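Local coordinates for uncharacterized protein (Bacillus cereus, PDB 5F2H) that is of unknown function but probably acts as a hydrolase, having an alpha/beta-hydrolase domain of the phospholipase/carboxylesterase type, at residues K129-I134 / Q156-A161; G199-I204 / D224-I229; G205-G210 / L292-P297; K254-C259 / I308-D313. All blocks are in the same frame, centred on the assembly; numbering follows the deposited sequence.

Contact 1 (K129-I134 / Q156-A161)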
loop_
_atom_site.group_PDB
_atom_site.type_symbol
_atom_site.label_atom_id
_atom_site.label_comp_id
_atom_site.label_asym_id
_atom_site.label_seq_id
_atom_site.Cartn_x
_atom_site.Cartn_y
_atom_site.Cartn_z
ATOM N N LYS B 129 0.382 -4.325 2.056
ATOM C CA LYS B 129 1.536 -4.420 1.170
ATOM C C LYS B 129 2.689 -3.565 1.693
ATOM O O LYS B 129 2.870 -2.427 1.275
ATOM C CB LYS B 129 1.160 -3.960 -0.245
ATOM C CG LYS B 129 0.135 -4.823 -0.972
ATOM C CD LYS B 129 -0.050 -4.361 -2.419
ATOM C CE LYS B 129 1.218 -4.550 -3.254
ATOM N NZ LYS B 129 1.088 -4.047 -4.649
ATOM N N GLU B 130 3.459 -4.128 2.611
ATOM C CA GLU B 130 4.608 -3.441 3.215
ATOM C C GLU B 130 5.830 -3.402 2.271
ATOM O O GLU B 130 6.346 -4.450 1.865
ATOM C CB GLU B 130 4.971 -4.138 4.532
ATOM C CG GLU B 130 5.303 -5.613 4.332
ATOM C CD GLU B 130 5.501 -6.393 5.612
ATOM O OE1 GLU B 130 6.070 -7.515 5.547
ATOM O OE2 GLU B 130 5.077 -5.898 6.675
ATOM N N LYS B 131 6.287 -2.198 1.927
ATOM C CA LYS B 131 7.440 -2.012 1.034
ATOM C C LYS B 131 8.663 -1.615 1.869
ATOM O O LYS B 131 8.524 -0.928 2.880
ATOM C CB LYS B 131 7.120 -0.943 -0.020
ATOM C CG LYS B 131 5.875 -1.287 -0.839
ATOM C CD LYS B 131 5.405 -0.250 -1.863
ATOM C CE LYS B 131 6.374 -0.063 -3.017
ATOM N NZ LYS B 131 5.876 0.898 -4.046
ATOM N N LEU B 132 9.855 -2.050 1.462
ATOM C CA LEU B 132 11.066 -1.728 2.213
ATOM C C LEU B 132 12.100 -1.053 1.370
ATOM O O LEU B 132 12.235 -1.349 0.201
ATOM C CB LEU B 132 11.692 -2.993 2.810
ATOM C CG LEU B 132 13.023 -2.814 3.555
ATOM C CD1 LEU B 132 12.934 -1.812 4.696
ATOM C CD2 LEU B 132 13.492 -4.144 4.109
ATOM N N PHE B 133 12.819 -0.116 1.973
ATOM C CA PHE B 133 13.874 0.597 1.290
ATOM C C PHE B 133 15.044 0.666 2.264
ATOM O O PHE B 133 14.895 1.136 3.387
ATOM C CB PHE B 133 13.455 2.003 0.930
ATOM C CG PHE B 133 14.437 2.706 0.054
ATOM C CD1 PHE B 133 15.686 3.049 0.530
ATOM C CD2 PHE B 133 14.088 3.085 -1.218
ATOM C CE1 PHE B 133 16.582 3.739 -0.266
ATOM C CE2 PHE B 133 14.976 3.759 -2.029
ATOM C CZ PHE B 133 16.218 4.102 -1.553
ATOM N N ILE B 134 16.216 0.211 1.838
ATOM C CA ILE B 134 17.345 0.254 2.728
ATOM C C ILE B 134 18.387 1.181 2.154
ATOM O O ILE B 134 18.816 0.993 1.032
ATOM C CB ILE B 134 17.962 -1.117 2.898
ATOM C CG1 ILE B 134 16.879 -2.143 3.160
ATOM C CG2 ILE B 134 18.976 -1.079 4.013
ATOM C CD1 ILE B 134 17.425 -3.548 3.363
ATOM N N GLN B 156 6.467 7.422 -1.053
ATOM C CA GLN B 156 6.183 6.366 -2.022
ATOM C C GLN B 156 5.792 5.083 -1.303
ATOM O O GLN B 156 5.919 3.982 -1.834
ATOM C CB GLN B 156 7.387 6.150 -2.922
ATOM C CG GLN B 156 7.886 7.436 -3.564
ATOM C CD GLN B 156 6.844 8.149 -4.412
ATOM O OE1 GLN B 156 5.833 7.566 -4.798
ATOM N NE2 GLN B 156 7.111 9.416 -4.739
ATOM N N ASP B 157 5.310 5.263 -0.078
ATOM C CA ASP B 157 4.835 4.189 0.779
ATOM C C ASP B 157 5.914 3.189 1.177
ATOM O O ASP B 157 5.614 2.016 1.358
ATOM C CB ASP B 157 3.690 3.450 0.067
ATOM C CG ASP B 157 2.866 2.576 1.003
ATOM O OD1 ASP B 157 3.122 2.585 2.228
ATOM O OD2 ASP B 157 1.934 1.897 0.513
ATOM N N TYR B 158 7.157 3.641 1.318
ATOM C CA TYR B 158 8.260 2.753 1.703
ATOM C C TYR B 158 8.749 2.917 3.117
ATOM O O TYR B 158 9.041 4.020 3.541
ATOM C CB TYR B 158 9.496 2.943 0.804
ATOM C CG TYR B 158 9.445 2.275 -0.544
ATOM C CD1 TYR B 158 8.889 2.909 -1.640
ATOM C CD2 TYR B 158 10.025 1.011 -0.729
ATOM C CE1 TYR B 158 8.867 2.292 -2.877
ATOM C CE2 TYR B 158 9.999 0.381 -1.956
ATOM C CZ TYR B 158 9.425 1.029 -3.027
ATOM O OH TYR B 158 9.381 0.419 -4.253
ATOM N N THR B 159 8.888 1.801 3.822
ATOM C CA THR B 159 9.416 1.792 5.185
ATOM C C THR B 159 10.909 1.973 4.980
ATOM O O THR B 159 11.513 1.257 4.183
ATOM C CB THR B 159 9.136 0.452 5.879
ATOM O OG1 THR B 159 7.718 0.280 6.013
ATOM C CG2 THR B 159 9.801 0.393 7.252
ATOM N N LEU B 160 11.519 2.907 5.681
ATOM C CA LEU B 160 12.949 3.178 5.501
ATOM C C LEU B 160 13.808 2.608 6.594
ATOM O O LEU B 160 13.666 2.960 7.756
ATOM C CB LEU B 160 13.174 4.691 5.408
ATOM C CG LEU B 160 14.579 5.279 5.307
ATOM C CD1 LEU B 160 15.364 4.719 4.141
ATOM C CD2 LEU B 160 14.493 6.802 5.224
ATOM N N ALA B 161 14.736 1.753 6.200
ATOM C CA ALA B 161 15.646 1.138 7.126
ATOM C C ALA B 161 16.994 1.775 6.881
ATOM O O ALA B 161 17.446 1.847 5.743
ATOM C CB ALA B 161 15.729 -0.342 6.857
#

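Contact 2 (G199-I204 / D224-I229)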
loop_
_atom_site.group_PDB
_atom_site.type_symbol
_atom_site.label_atom_id
_atom_site.label_comp_id
_atom_site.label_asym_id
_atom_site.label_seq_id
_atom_site.Cartn_x
_atom_site.Cartn_y
_atom_site.Cartn_z
ATOM N N GLY B 199 7.754 -8.786 3.344
ATOM C CA GLY B 199 7.246 -7.765 2.441
ATOM C C GLY B 199 7.331 -8.081 0.961
ATOM O O GLY B 199 7.917 -9.089 0.545
ATOM N N GLU B 200 6.726 -7.187 0.179
ATOM C CA GLU B 200 6.678 -7.286 -1.279
ATOM C C GLU B 200 7.890 -6.638 -1.962
ATOM O O GLU B 200 8.920 -7.293 -2.144
ATOM C CB GLU B 200 5.364 -6.700 -1.835
ATOM C CG GLU B 200 4.067 -7.392 -1.411
ATOM C CD GLU B 200 3.699 -7.228 0.060
ATOM O OE1 GLU B 200 4.298 -6.384 0.754
ATOM O OE2 GLU B 200 2.762 -7.916 0.519
ATOM N N SER B 201 7.794 -5.357 -2.311
ATOM C CA SER B 201 8.888 -4.674 -2.996
ATOM C C SER B 201 10.041 -4.273 -2.084
ATOM O O SER B 201 9.818 -3.845 -0.953
ATOM C CB SER B 201 8.357 -3.426 -3.712
ATOM O OG SER B 201 9.404 -2.727 -4.377
ATOM N N VAL B 202 11.273 -4.397 -2.592
ATOM C CA VAL B 202 12.484 -4.019 -1.842
ATOM C C VAL B 202 13.517 -3.319 -2.748
ATOM O O VAL B 202 13.941 -3.858 -3.766
ATOM C CB VAL B 202 13.151 -5.222 -1.169
ATOM C CG1 VAL B 202 14.385 -4.780 -0.397
ATOM C CG2 VAL B 202 12.170 -5.920 -0.245
ATOM N N ILE B 203 13.907 -2.110 -2.371
ATOM C CA ILE B 203 14.875 -1.333 -3.120
ATOM C C ILE B 203 16.003 -0.991 -2.175
ATOM O O ILE B 203 15.736 -0.549 -1.054
ATOM C CB ILE B 203 14.255 0.000 -3.596
ATOM C CG1 ILE B 203 13.056 -0.263 -4.514
ATOM C CG2 ILE B 203 15.306 0.871 -4.281
ATOM C CD1 ILE B 203 12.364 0.990 -5.019
ATOM N N ILE B 204 17.252 -1.162 -2.603
ATOM C CA ILE B 204 18.360 -0.798 -1.731
ATOM C C ILE B 204 19.138 0.339 -2.363
ATOM O O ILE B 204 19.407 0.328 -3.546
ATOM C CB ILE B 204 19.278 -1.956 -1.338
ATOM C CG1 ILE B 204 20.300 -1.460 -0.313
ATOM C CG2 ILE B 204 19.974 -2.530 -2.559
ATOM C CD1 ILE B 204 21.129 -2.546 0.325
ATOM N N ASP B 224 17.340 -10.214 -1.425
ATOM C CA ASP B 224 16.522 -10.152 -2.615
ATOM C C ASP B 224 16.019 -8.716 -2.771
ATOM O O ASP B 224 15.318 -8.195 -1.898
ATOM C CB ASP B 224 15.370 -11.143 -2.457
ATOM C CG ASP B 224 14.639 -11.415 -3.760
ATOM O OD1 ASP B 224 15.120 -10.976 -4.829
ATOM O OD2 ASP B 224 13.607 -12.119 -3.721
ATOM N N VAL B 225 16.371 -8.093 -3.894
ATOM C CA VAL B 225 16.010 -6.717 -4.196
ATOM C C VAL B 225 15.405 -6.545 -5.573
ATOM O O VAL B 225 15.804 -7.192 -6.517
ATOM C CB VAL B 225 17.281 -5.858 -4.108
ATOM C CG1 VAL B 225 17.147 -4.537 -4.807
ATOM C CG2 VAL B 225 17.691 -5.661 -2.666
ATOM N N ASP B 226 14.436 -5.648 -5.681
ATOM C CA ASP B 226 13.773 -5.362 -6.951
ATOM C C ASP B 226 14.521 -4.306 -7.760
ATOM O O ASP B 226 14.350 -4.222 -8.963
ATOM C CB ASP B 226 12.324 -4.916 -6.723
ATOM C CG ASP B 226 11.472 -6.006 -6.085
ATOM O OD1 ASP B 226 12.040 -6.996 -5.561
ATOM O OD2 ASP B 226 10.229 -5.864 -6.096
ATOM N N GLY B 227 15.278 -3.445 -7.089
ATOM C CA GLY B 227 16.049 -2.404 -7.766
ATOM C C GLY B 227 17.079 -1.796 -6.840
ATOM O O GLY B 227 17.087 -2.083 -5.660
ATOM N N PHE B 228 17.961 -0.952 -7.355
ATOM C CA PHE B 228 18.970 -0.344 -6.492
ATOM C C PHE B 228 19.228 1.072 -6.960
ATOM O O PHE B 228 19.280 1.339 -8.165
ATOM C CB PHE B 228 20.261 -1.163 -6.501
ATOM C CG PHE B 228 20.945 -1.189 -7.833
ATOM C CD1 PHE B 228 20.554 -2.074 -8.813
ATOM C CD2 PHE B 228 21.974 -0.329 -8.100
ATOM C CE1 PHE B 228 21.200 -2.116 -10.045
ATOM C CE2 PHE B 228 22.631 -0.359 -9.328
ATOM C CZ PHE B 228 22.245 -1.256 -10.305
ATOM N N ILE B 229 19.460 1.963 -6.009
ATOM C CA ILE B 229 19.682 3.376 -6.337
ATOM C C ILE B 229 20.988 3.901 -5.755
ATOM O O ILE B 229 21.020 4.305 -4.594
ATOM C CB ILE B 229 18.515 4.233 -5.789
ATOM C CG1 ILE B 229 17.162 3.666 -6.240
ATOM C CG2 ILE B 229 18.654 5.683 -6.235
ATOM C CD1 ILE B 229 15.982 4.384 -5.644
#

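Contact 3 (G205-G210 / L292-P297)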
loop_
_atom_site.group_PDB
_atom_site.type_symbol
_atom_site.label_atom_id
_atom_site.label_comp_id
_atom_site.label_asym_id
_atom_site.label_seq_id
_atom_site.Cartn_x
_atom_site.Cartn_y
_atom_site.Cartn_z
ATOM N N GLY B 205 19.410 1.362 -1.562
ATOM C CA GLY B 205 20.136 2.534 -1.994
ATOM C C GLY B 205 21.389 2.686 -1.161
ATOM O O GLY B 205 21.507 2.106 -0.065
ATOM N N GLY B 206 22.328 3.490 -1.656
ATOM C CA GLY B 206 23.580 3.732 -0.935
ATOM C C GLY B 206 24.341 4.918 -1.496
ATOM O O GLY B 206 24.052 5.377 -2.608
ATOM N N PHE B 207 25.341 5.365 -0.744
ATOM C CA PHE B 207 26.183 6.490 -1.107
ATOM C C PHE B 207 27.654 6.055 -0.908
ATOM O O PHE B 207 28.014 5.598 0.179
ATOM C CB PHE B 207 25.766 7.692 -0.213
ATOM C CG PHE B 207 26.605 8.910 -0.388
ATOM C CD1 PHE B 207 26.404 9.756 -1.464
ATOM C CD2 PHE B 207 27.613 9.195 0.499
ATOM C CE1 PHE B 207 27.226 10.843 -1.680
ATOM C CE2 PHE B 207 28.417 10.311 0.316
ATOM C CZ PHE B 207 28.226 11.135 -0.775
ATOM N N SER B 208 28.492 6.172 -1.949
ATOM C CA SER B 208 29.922 5.755 -1.909
ATOM C C SER B 208 30.050 4.319 -1.399
ATOM O O SER B 208 29.291 3.453 -1.824
ATOM C CB SER B 208 30.768 6.684 -1.032
ATOM O OG SER B 208 30.833 7.983 -1.566
ATOM N N ALA B 209 30.954 4.107 -0.438
ATOM C CA ALA B 209 31.189 2.823 0.187
ATOM C C ALA B 209 29.913 2.184 0.607
ATOM O O ALA B 209 29.833 0.984 0.745
ATOM C CB ALA B 209 32.075 2.982 1.421
ATOM N N GLY B 210 28.906 2.982 0.886
ATOM C CA GLY B 210 27.646 2.415 1.297
ATOM C C GLY B 210 27.114 1.646 0.131
ATOM O O GLY B 210 26.727 0.498 0.252
ATOM N N LEU B 292 28.277 18.983 -10.203
ATOM C CA LEU B 292 28.215 18.353 -8.882
ATOM C C LEU B 292 29.472 17.565 -8.525
ATOM O O LEU B 292 30.010 16.861 -9.351
ATOM C CB LEU B 292 26.997 17.432 -8.818
ATOM C CG LEU B 292 26.721 16.698 -7.505
ATOM C CD1 LEU B 292 26.519 17.659 -6.336
ATOM C CD2 LEU B 292 25.502 15.804 -7.664
ATOM N N LYS B 293 29.940 17.715 -7.285
ATOM C CA LYS B 293 31.128 17.003 -6.795
ATOM C C LYS B 293 30.672 15.757 -6.031
ATOM O O LYS B 293 29.644 15.177 -6.382
ATOM C CB LYS B 293 32.028 17.911 -5.934
ATOM C CG LYS B 293 32.625 19.097 -6.687
ATOM C CD LYS B 293 33.660 19.866 -5.870
ATOM C CE LYS B 293 33.100 20.567 -4.633
ATOM N NZ LYS B 293 32.141 21.660 -4.970
ATOM N N HIS B 294 31.401 15.362 -4.983
ATOM C CA HIS B 294 31.050 14.171 -4.205
ATOM C C HIS B 294 30.058 14.543 -3.111
ATOM O O HIS B 294 30.387 14.688 -1.914
ATOM C CB HIS B 294 32.308 13.532 -3.663
ATOM C CG HIS B 294 32.091 12.200 -3.015
ATOM N ND1 HIS B 294 32.203 12.004 -1.657
ATOM C CD2 HIS B 294 31.780 10.994 -3.542
ATOM C CE1 HIS B 294 32.001 10.730 -1.377
ATOM N NE2 HIS B 294 31.750 10.094 -2.506
ATOM N N ASP B 295 28.814 14.652 -3.560
ATOM C CA ASP B 295 27.719 15.044 -2.727
ATOM C C ASP B 295 26.457 14.701 -3.487
ATOM O O ASP B 295 26.525 14.406 -4.657
ATOM C CB ASP B 295 27.814 16.562 -2.563
ATOM C CG ASP B 295 26.688 17.132 -1.770
ATOM O OD1 ASP B 295 26.063 16.374 -1.002
ATOM O OD2 ASP B 295 26.436 18.348 -1.928
ATOM N N TYR B 296 25.309 14.757 -2.830
ATOM C CA TYR B 296 24.047 14.477 -3.490
ATOM C C TYR B 296 23.582 15.737 -4.213
ATOM O O TYR B 296 23.901 16.864 -3.790
ATOM C CB TYR B 296 22.975 14.150 -2.480
ATOM C CG TYR B 296 23.208 12.962 -1.593
ATOM C CD1 TYR B 296 24.078 13.029 -0.533
ATOM C CD2 TYR B 296 22.394 11.854 -1.690
ATOM C CE1 TYR B 296 24.188 11.983 0.362
ATOM C CE2 TYR B 296 22.501 10.799 -0.810
ATOM C CZ TYR B 296 23.387 10.878 0.218
ATOM O OH TYR B 296 23.496 9.823 1.086
ATOM N N PRO B 297 22.839 15.573 -5.324
ATOM C CA PRO B 297 22.328 16.757 -6.048
ATOM C C PRO B 297 21.331 17.467 -5.160
ATOM O O PRO B 297 20.684 16.830 -4.323
ATOM C CB PRO B 297 21.639 16.165 -7.269
ATOM C CG PRO B 297 21.382 14.737 -6.919
ATOM C CD PRO B 297 22.439 14.312 -5.956
#

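Contact 4 (K254-C259 / I308-D313)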
loop_
_atom_site.group_PDB
_atom_site.type_symbol
_atom_site.label_atom_id
_atom_site.label_comp_id
_atom_site.label_asym_id
_atom_site.label_seq_id
_atom_site.Cartn_x
_atom_site.Cartn_y
_atom_site.Cartn_z
ATOM N N LYS B 254 16.350 -3.645 -11.797
ATOM C CA LYS B 254 16.552 -2.327 -12.430
ATOM C C LYS B 254 17.486 -1.464 -11.585
ATOM O O LYS B 254 17.427 -1.493 -10.363
ATOM C CB LYS B 254 15.220 -1.619 -12.659
ATOM C CG LYS B 254 14.268 -2.378 -13.573
ATOM C CD LYS B 254 13.003 -1.582 -13.864
ATOM C CE LYS B 254 12.025 -2.369 -14.728
ATOM N NZ LYS B 254 10.784 -1.605 -15.042
ATOM N N GLY B 255 18.356 -0.706 -12.239
ATOM C CA GLY B 255 19.313 0.139 -11.535
ATOM C C GLY B 255 19.228 1.602 -11.923
ATOM O O GLY B 255 19.039 1.943 -13.093
ATOM N N TYR B 256 19.328 2.472 -10.925
ATOM C CA TYR B 256 19.272 3.896 -11.162
ATOM C C TYR B 256 20.535 4.373 -10.489
ATOM O O TYR B 256 20.696 4.206 -9.286
ATOM C CB TYR B 256 18.032 4.506 -10.515
ATOM C CG TYR B 256 17.707 5.917 -10.989
ATOM C CD1 TYR B 256 18.378 7.025 -10.482
ATOM C CD2 TYR B 256 16.686 6.138 -11.911
ATOM C CE1 TYR B 256 18.062 8.307 -10.903
ATOM C CE2 TYR B 256 16.360 7.412 -12.329
ATOM C CZ TYR B 256 17.050 8.491 -11.821
ATOM O OH TYR B 256 16.730 9.754 -12.256
ATOM N N VAL B 257 21.473 4.867 -11.285
ATOM C CA VAL B 257 22.750 5.349 -10.774
ATOM C C VAL B 257 22.893 6.834 -11.079
ATOM O O VAL B 257 22.542 7.291 -12.173
ATOM C CB VAL B 257 23.916 4.581 -11.409
ATOM C CG1 VAL B 257 25.244 5.136 -10.922
ATOM C CG2 VAL B 257 23.784 3.100 -11.096
ATOM N N VAL B 258 23.419 7.574 -10.111
ATOM C CA VAL B 258 23.595 8.983 -10.261
ATOM C C VAL B 258 24.974 9.337 -9.790
ATOM O O VAL B 258 25.437 8.790 -8.804
ATOM C CB VAL B 258 22.580 9.744 -9.356
ATOM C CG1 VAL B 258 22.785 11.259 -9.456
ATOM C CG2 VAL B 258 21.135 9.386 -9.707
ATOM N N CYS B 259 25.620 10.263 -10.473
ATOM C CA CYS B 259 26.938 10.720 -10.066
ATOM C C CYS B 259 27.219 12.061 -10.703
ATOM O O CYS B 259 26.756 12.350 -11.817
ATOM C CB CYS B 259 28.030 9.749 -10.440
ATOM S SG CYS B 259 29.656 10.315 -9.892
ATOM N N ILE B 308 12.237 5.419 -8.145
ATOM C CA ILE B 308 11.248 4.481 -7.661
ATOM C C ILE B 308 10.190 4.208 -8.727
ATOM O O ILE B 308 9.780 3.058 -8.913
ATOM C CB ILE B 308 10.643 4.957 -6.334
ATOM C CG1 ILE B 308 11.743 4.954 -5.267
ATOM C CG2 ILE B 308 9.500 4.044 -5.903
ATOM C CD1 ILE B 308 11.274 5.338 -3.883
ATOM N N LYS B 309 9.744 5.255 -9.419
ATOM C CA LYS B 309 8.748 5.091 -10.487
ATOM C C LYS B 309 9.295 4.078 -11.448
ATOM O O LYS B 309 8.683 3.054 -11.701
ATOM C CB LYS B 309 8.457 6.402 -11.226
ATOM C CG LYS B 309 7.600 7.407 -10.468
ATOM C CD LYS B 309 7.583 8.766 -11.156
ATOM C CE LYS B 309 7.127 8.723 -12.609
ATOM N NZ LYS B 309 7.220 10.081 -13.214
ATOM N N TYR B 310 10.493 4.363 -11.927
ATOM C CA TYR B 310 11.204 3.500 -12.852
ATOM C C TYR B 310 11.317 2.073 -12.349
ATOM O O TYR B 310 10.814 1.155 -12.988
ATOM C CB TYR B 310 12.600 4.075 -13.091
ATOM C CG TYR B 310 13.518 3.217 -13.918
ATOM C CD1 TYR B 310 13.433 3.201 -15.307
ATOM C CD2 TYR B 310 14.530 2.481 -13.313
ATOM C CE1 TYR B 310 14.300 2.433 -16.066
ATOM C CE2 TYR B 310 15.404 1.712 -14.062
ATOM C CZ TYR B 310 15.287 1.687 -15.436
ATOM O OH TYR B 310 16.162 0.915 -16.173
ATOM N N ILE B 311 11.929 1.910 -11.177
ATOM C CA ILE B 311 12.156 0.592 -10.571
ATOM C C ILE B 311 10.958 -0.317 -10.455
ATOM O O ILE B 311 10.955 -1.419 -10.997
ATOM C CB ILE B 311 12.851 0.691 -9.188
ATOM C CG1 ILE B 311 14.288 1.171 -9.387
ATOM C CG2 ILE B 311 12.879 -0.666 -8.479
ATOM C CD1 ILE B 311 15.071 1.334 -8.109
ATOM N N GLU B 312 9.919 0.096 -9.766
ATOM C CA GLU B 312 8.847 -0.853 -9.689
ATOM C C GLU B 312 7.436 -0.440 -10.026
ATOM O O GLU B 312 6.638 -1.264 -10.471
ATOM C CB GLU B 312 8.580 -1.301 -8.251
ATOM C CG GLU B 312 7.811 -2.617 -8.208
ATOM C CD GLU B 312 8.586 -3.763 -8.866
ATOM O OE1 GLU B 312 9.798 -3.612 -9.144
ATOM O OE2 GLU B 312 7.990 -4.833 -9.098
ATOM N N ASP B 313 7.167 0.852 -9.870
ATOM C CA ASP B 313 5.976 1.533 -10.382
ATOM C C ASP B 313 5.813 1.071 -11.848
ATOM O O ASP B 313 4.771 0.504 -12.201
ATOM C CB ASP B 313 6.097 3.035 -10.076
ATOM C CG ASP B 313 4.890 3.841 -10.500
ATOM O OD1 ASP B 313 3.869 3.258 -10.909
ATOM O OD2 ASP B 313 4.960 5.081 -10.388
#

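Contact 1 (K129-I134 / Q156-A161)
Lys-131 lies obliquely over one face of the Tyr-158 ring near the start of two adjacent parallel strands. Its CB sits above that face, 3.9 Å from the centroid of the Tyr-158 ring, in a CH-pi contact. CG and CD then run past the carbonyl oxygen of Asp-157. A bend at chi3 (67°) brings CE over the same face, nearest Tyr-158 CZ, and NZ on to 3.5 Å from Tyr-158 CE1. The flexible methylene chain of a lysine suits a place where a flat ring is covered on one side at the margin of the core. That ring is also met at its edge by Leu-132 O, 3.4 Å from Tyr-158 CD2, and its OH is hydrogen-bonded to Ser-201 OG, just before the neighbouring strand 202-207.

Farther along, the strands of this beta-alpha-beta unit, bridged by helix 143-150, are joined by backbone bonds. Ala-161 N reaches Phe-133 O at 2.9 Å, almost straight at 178°. On one face Leu-132 CD1 meets Ala-161 CB at 3.8 Å; on the other, Phe-133 and Leu-160 lie side by side, their CD1 atoms 4.0 Å apart. Leu-160 and Ala-161 also pair with an antiparallel strand of the second subunit, and Asp-157 OD2 forms a salt bridge to Lys-129 of the second subunit. The chemistry thus passes from amphipathic cover over Tyr-158 to apolar packing, with charge pairing at the subunit boundary.

Contact 2 (G199-I204 / D224-I229)
Ile-203 pairs with Gly-227 and Ile-204 with Phe-228 in parallel register, the short strand segments inclined at 31° to each other. The ladder is entered through Asp-226 N, which donates to Val-202 O at 2.7 Å, and is continued by Ile-229 N to Ile-204 O at 3.0 Å.

On one face, Ile-203 CG2 touches Ile-229 CD1 at 3.8 Å, and Ile-311 of helix 300-313 covers both residues. On the other, Ile-204 has its CG2 between the backbone N and the carbonyl carbon. From there the methyl group meets Val-225 CG2 at 3.9 Å, the two side chains crossing nearly at right angles, and Ala-214 and Ile-218 of helix 209-219 pack onto Ile-204. Val-225 CG2 lies 4.1 Å from Val-202 CG1 as well. Compact branched residues suit these inner strands, which have a helix to fill against on each face. Gly-227, without a side chain, adds only backbone on the Ile-203 face.

Asp-226 OD2 lies 3.7 Å from Ser-201 OG, whose hydrogen bond goes to Tyr-158. Hydrocarbon fills both faces of this beta-alpha-beta pairing, and the backbone bonds tie its two segments together; within them the carboxylates lie in the loops that lead into the two strands.

Contact 3 (G205-G210 / L292-P297)
Ser-208 and His-294 meet through their side chains, OG at the edge of the imidazole, at a turn consistent with the nucleophile elbow of an alpha/beta hydrolase. NE2 of His-294 donates to Ser-208 OG at a modelled 2.5 Å, a length too short to be trusted in detail at this resolution. The pairing resembles the serine and histidine of a catalytic triad, and Asp-263, on which the His-294 side chain packs, would fit the third place. A bound Tris molecule, probably from the crystallisation liquor, lies about 4 Å from the Ser-208 side chain and may mark the pocket.

Phe-207 packs beside this pair. One face of its ring carries Ser-208 OG and the opposite face Tyr-296, in an offset stack with centroids 4.5 Å apart and planes at 8°. With CG anti to the backbone N (chi1 176°), the Phe-207 ring also brings CZ over one face of the imidazole, 3.8 Å from His-294 CE1. Flat rings suit this cluster because they can pack on both sides.

Farther out, Tyr-149 stacks on Tyr-296, Trp-150 NE1 is hydrogen-bonded to its OH, and Asn-15 of the second subunit bonds to His-294 O. Gly-206 and Gly-210, having no CB, allow strand and helix to run close together at the turn. Beside the tyrosine ring, Tyr-296 N donates to Asp-295 OD1 at 2.6 Å, meeting it from above the carboxylate plane.

Contact 4 (K254-C259 / I308-D313)
Lys-254 and Tyr-310 make most of the contact, largely through hydrocarbon. Lys-254 CB lies 3.6 Å from Tyr-310 CE2, and CD of the same lysine stands 4.1 Å above one face of the phenol, toward its rim. The lysine side chain is extended beyond CG, and this straight run carries it past the ring to the helix backbone, where CD is 3.5 Å from Ile-311 O. On the apolar side, Ile-311 CG1 approaches Lys-254 CB at 4.4 Å. Tyr-310 CD2 comes up to the edge of the Tyr-256 ring, 4.5 Å from Tyr-256 CD2.

The helix belongs to the flanking layer of an alpha/beta-hydrolase fold: helix 300-313 lies against the parallel sheet, its segment at 172° to strand 254-259 with axes 8.2 Å apart. Lys-254 suits the end of this interface, its methylenes lying on the ring while its amine reaches polar groups; Tyr-310 offers the flat face they cover.

Polar contacts are weaker across the pair than outside it. Lys-254 NZ makes a weak hydrogen bond to Tyr-310 O at 3.4 Å and a long, at most faint cation-pi contact with the ring. Its stronger partner is Ser-315 OG, while Tyr-256 OH bonds to Glu-306, one turn before Tyr-310 in helix 300-313.

In the fold
Contacts 1, 2 and 4 follow one another across the parallel sheet. Contacts 1 and 2 join where Leu-132 N probably bonds to Ser-201 O (3.0 Å), and contacts 2 and 4 where Phe-228 N probably bonds to Lys-254 O (3.1 Å). Helix 300-313 also reaches contact 1, with Ile-308 CG2 lying 3.6 Å from Tyr-158 CE1. Contact 3 continues strand 202-207 from contact 2 to the probable nucleophile elbow, beside the bound Tris molecule; its centre is about 19 Å from that of contact 2 and about 15 Å from that of contact 4. Contacts 1 and 3 both touch the second subunit.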